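Local coordinates for SusD homolog (Bacteroides ovatus, PDB 4F53), which probably binds glycans, perhaps mucin O-glycans, at the cell surface as a member of the SusD/RagB family of outer-membrane lipoproteins, at residues Y382-D394 with Y406-W418. Numbering follows the deposited sequence.
Sequences YLASTGKVEAYKD and YSGAINTNVTVAW
V416 lays CG2 over one face of the Y382 ring, a CH-pi contact 4.2 Å from the ring centroid, while its CG1 reaches Y382 CE2. The two segments run antiparallel as the legs of a long, irregular loop excursion between helices 379-383 and 423-438 of this SusD-family, TPR-like fold, and Y392 with G408 forms a single hydrogen-bonded beta bridge. Just past helix 379-383, A417 N donates to S385 O at 2.9 Å, almost straight at 164°. With chi1 at -170°, T415 turns OG1 away from its own N and toward G387 O, 2.8 Å off; with an alanine here, G387 O is likely to lose its hydroxyl donor, and the methyl beside K388 NZ would go too, though T386 O still holds that amine. Along the middle, water replaces direct bonds: one molecule joins V389 N to V414 O, another E390 O to I410 N. V389 CG1 meets I410 CB. At the far end S407 OG accepts from D394 N. Further out, Y270 of helix 265-273 backs V389 and I410, while Q433, E428 and D405 hydrogen-bond Y382 OH, T412 OG1 and S407 OG. Y406 N donates to the anti lone pair of D394 OD2 at 2.8 Å.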
# COMPACT_ATOMS: atom_id res chain seq x y z
N TYR A 382 19.52 17.24 0.49
CA TYR A 382 18.18 16.82 0.89
C TYR A 382 18.21 16.29 2.33
O TYR A 382 17.38 16.70 3.14
CB TYR A 382 17.61 15.78 -0.07
CG TYR A 382 16.19 15.40 0.28
CD1 TYR A 382 15.11 16.19 -0.11
CD2 TYR A 382 15.91 14.24 1.02
CE1 TYR A 382 13.80 15.85 0.23
CE2 TYR A 382 14.61 13.87 1.34
CZ TYR A 382 13.55 14.68 0.95
OH TYR A 382 12.26 14.33 1.29
N LEU A 383 19.21 15.44 2.67
CA LEU A 383 19.40 14.83 4.00
C LEU A 383 19.58 15.89 5.10
O LEU A 383 19.22 15.62 6.24
CB LEU A 383 20.60 13.88 3.98
CG LEU A 383 20.42 12.54 3.21
CD1 LEU A 383 21.74 11.77 3.12
CD2 LEU A 383 19.34 11.68 3.83
N ALA A 384 20.07 17.07 4.77
CA ALA A 384 20.30 18.19 5.70
C ALA A 384 19.12 19.18 5.75
O ALA A 384 19.14 20.12 6.53
CB ALA A 384 21.58 18.93 5.29
N SER A 385 18.11 18.98 4.91
CA SER A 385 16.93 19.84 4.77
C SER A 385 16.15 19.95 6.09
O SER A 385 15.91 18.93 6.76
CB SER A 385 16.03 19.34 3.63
OG SER A 385 14.73 19.91 3.63
N THR A 386 15.73 21.18 6.45
CA THR A 386 14.93 21.46 7.66
C THR A 386 13.61 22.21 7.29
O THR A 386 12.99 22.84 8.15
CB THR A 386 15.75 22.23 8.71
OG1 THR A 386 16.24 23.44 8.13
CG2 THR A 386 16.89 21.40 9.29
N GLY A 387 13.17 22.04 6.06
CA GLY A 387 11.94 22.61 5.52
C GLY A 387 10.70 22.14 6.25
O GLY A 387 10.56 20.95 6.56
N LYS A 388 9.83 23.06 6.60
CA LYS A 388 8.63 22.74 7.37
C LYS A 388 7.40 22.75 6.50
O LYS A 388 7.29 23.60 5.61
CB LYS A 388 8.46 23.73 8.54
CG LYS A 388 9.56 23.62 9.62
CD LYS A 388 9.64 22.26 10.36
CE LYS A 388 10.73 22.27 11.41
NZ LYS A 388 12.09 22.43 10.83
N VAL A 389 6.47 21.81 6.77
CA VAL A 389 5.21 21.66 6.04
C VAL A 389 4.32 22.85 6.31
O VAL A 389 4.05 23.18 7.45
CB VAL A 389 4.48 20.32 6.33
CG1 VAL A 389 3.12 20.26 5.64
CG2 VAL A 389 5.34 19.14 5.90
N GLU A 390 3.90 23.52 5.25
CA GLU A 390 3.02 24.68 5.32
C GLU A 390 1.59 24.27 4.98
O GLU A 390 1.35 23.15 4.50
CB GLU A 390 3.53 25.77 4.35
CG GLU A 390 4.45 26.74 5.07
CD GLU A 390 5.79 27.02 4.41
OE1 GLU A 390 5.80 27.38 3.21
OE2 GLU A 390 6.81 26.95 5.12
N ALA A 391 0.65 25.17 5.23
CA ALA A 391 -0.78 25.01 4.98
C ALA A 391 -1.06 24.78 3.48
O ALA A 391 -0.36 25.34 2.63
CB ALA A 391 -1.52 26.26 5.44
N TYR A 392 -2.08 23.99 3.16
CA TYR A 392 -2.46 23.79 1.78
C TYR A 392 -3.36 24.95 1.32
O TYR A 392 -4.43 25.17 1.90
CB TYR A 392 -3.15 22.42 1.60
CG TYR A 392 -3.75 22.23 0.23
CD1 TYR A 392 -2.94 22.13 -0.91
CD2 TYR A 392 -5.13 22.14 0.06
CE1 TYR A 392 -3.49 21.98 -2.18
CE2 TYR A 392 -5.69 21.96 -1.21
CZ TYR A 392 -4.87 21.89 -2.33
OH TYR A 392 -5.43 21.67 -3.56
N LYS A 393 -2.91 25.71 0.32
CA LYS A 393 -3.68 26.81 -0.25
C LYS A 393 -4.28 26.31 -1.56
O LYS A 393 -3.52 26.06 -2.49
CB LYS A 393 -2.81 28.06 -0.48
CG LYS A 393 -2.31 28.73 0.81
CD LYS A 393 -1.19 29.76 0.53
CE LYS A 393 -1.67 31.16 0.18
NZ LYS A 393 -0.55 32.09 -0.13
N ASP A 394 -5.63 26.06 -1.61
CA ASP A 394 -6.30 25.61 -2.83
C ASP A 394 -5.98 26.61 -4.00
O ASP A 394 -6.37 27.78 -3.93
CB ASP A 394 -7.83 25.44 -2.62
CG ASP A 394 -8.62 24.84 -3.79
OD1 ASP A 394 -8.09 24.82 -4.94
OD2 ASP A 394 -9.77 24.42 -3.57
N TYR A 406 -10.93 24.22 -1.03
CA TYR A 406 -10.56 23.02 -0.30
C TYR A 406 -9.22 23.16 0.42
O TYR A 406 -8.61 22.17 0.78
CB TYR A 406 -10.61 21.79 -1.22
CG TYR A 406 -12.04 21.42 -1.56
CD1 TYR A 406 -12.93 21.01 -0.57
CD2 TYR A 406 -12.53 21.55 -2.86
CE1 TYR A 406 -14.26 20.73 -0.86
CE2 TYR A 406 -13.84 21.22 -3.17
CZ TYR A 406 -14.71 20.83 -2.17
OH TYR A 406 -16.02 20.49 -2.45
N SER A 407 -8.84 24.41 0.75
CA SER A 407 -7.64 24.72 1.55
C SER A 407 -7.74 24.03 2.93
O SER A 407 -8.83 23.83 3.46
CB SER A 407 -7.51 26.23 1.74
OG SER A 407 -7.46 26.94 0.52
N GLY A 408 -6.59 23.68 3.48
CA GLY A 408 -6.52 23.04 4.79
C GLY A 408 -5.10 23.05 5.29
O GLY A 408 -4.24 23.71 4.69
N ALA A 409 -4.82 22.33 6.38
CA ALA A 409 -3.46 22.32 6.91
C ALA A 409 -3.13 21.00 7.54
O ALA A 409 -3.97 20.42 8.23
CB ALA A 409 -3.27 23.43 7.92
N ILE A 410 -1.90 20.52 7.28
CA ILE A 410 -1.34 19.32 7.90
C ILE A 410 -0.66 19.81 9.19
O ILE A 410 0.18 20.71 9.14
CB ILE A 410 -0.38 18.51 6.99
CG1 ILE A 410 -1.13 17.94 5.76
CG2 ILE A 410 0.29 17.38 7.80
CD1 ILE A 410 -0.29 17.60 4.60
N ASN A 411 -1.05 19.27 10.33
CA ASN A 411 -0.43 19.73 11.57
C ASN A 411 0.73 18.82 11.95
O ASN A 411 0.54 17.78 12.59
CB ASN A 411 -1.49 19.85 12.67
CG ASN A 411 -2.61 20.82 12.28
OD1 ASN A 411 -2.39 22.00 11.93
ND2 ASN A 411 -3.84 20.31 12.27
N THR A 412 1.95 19.19 11.51
CA THR A 412 3.17 18.41 11.79
C THR A 412 4.39 19.32 11.72
O THR A 412 4.40 20.25 10.92
CB THR A 412 3.34 17.20 10.81
OG1 THR A 412 4.51 16.51 11.19
CG2 THR A 412 3.54 17.61 9.34
N ASN A 413 5.44 18.98 12.46
CA ASN A 413 6.70 19.72 12.43
C ASN A 413 7.83 18.83 11.88
O ASN A 413 9.00 19.23 11.94
CB ASN A 413 7.08 20.25 13.82
CG ASN A 413 6.76 21.71 14.01
OD1 ASN A 413 7.20 22.58 13.23
ND2 ASN A 413 5.99 22.02 15.05
N VAL A 414 7.46 17.65 11.33
CA VAL A 414 8.41 16.67 10.79
C VAL A 414 9.17 17.28 9.59
O VAL A 414 8.58 17.93 8.71
CB VAL A 414 7.74 15.29 10.43
CG1 VAL A 414 6.85 15.37 9.19
CG2 VAL A 414 8.79 14.19 10.27
N THR A 415 10.48 17.09 9.59
CA THR A 415 11.33 17.52 8.51
C THR A 415 12.30 16.36 8.19
O THR A 415 12.13 15.26 8.74
CB THR A 415 11.97 18.89 8.75
OG1 THR A 415 12.60 19.27 7.51
CG2 THR A 415 12.96 18.90 9.94
N VAL A 416 13.23 16.58 7.25
CA VAL A 416 14.13 15.55 6.75
C VAL A 416 15.32 15.29 7.70
O VAL A 416 15.51 14.13 8.09
CB VAL A 416 14.63 15.85 5.31
CG1 VAL A 416 15.44 14.68 4.76
CG2 VAL A 416 13.45 16.19 4.39
N ALA A 417 16.14 16.33 8.00
CA ALA A 417 17.36 16.21 8.81
C ALA A 417 17.09 15.38 10.08
O ALA A 417 16.23 15.74 10.88
CB ALA A 417 17.93 17.58 9.14
N TRP A 418 17.75 14.21 10.16
CA TRP A 418 17.63 13.27 11.28
C TRP A 418 17.95 13.97 12.60
O TRP A 418 19.06 14.47 12.78
CB TRP A 418 18.57 12.08 11.06
CG TRP A 418 18.51 11.10 12.19
CD1 TRP A 418 19.34 11.04 13.28
CD2 TRP A 418 17.51 10.09 12.39
NE1 TRP A 418 18.96 10.02 14.11
CE2 TRP A 418 17.82 9.44 13.61
CE3 TRP A 418 16.38 9.69 11.66
CZ2 TRP A 418 17.08 8.35 14.08
CZ3 TRP A 418 15.61 8.64 12.15
CH2 TRP A 418 15.97 7.97 13.34
O HOH W 1 19.19 13.16 7.81
O HOH W 2 7.00 20.07 8.81
O HOH W 3 -0.54 21.30 4.64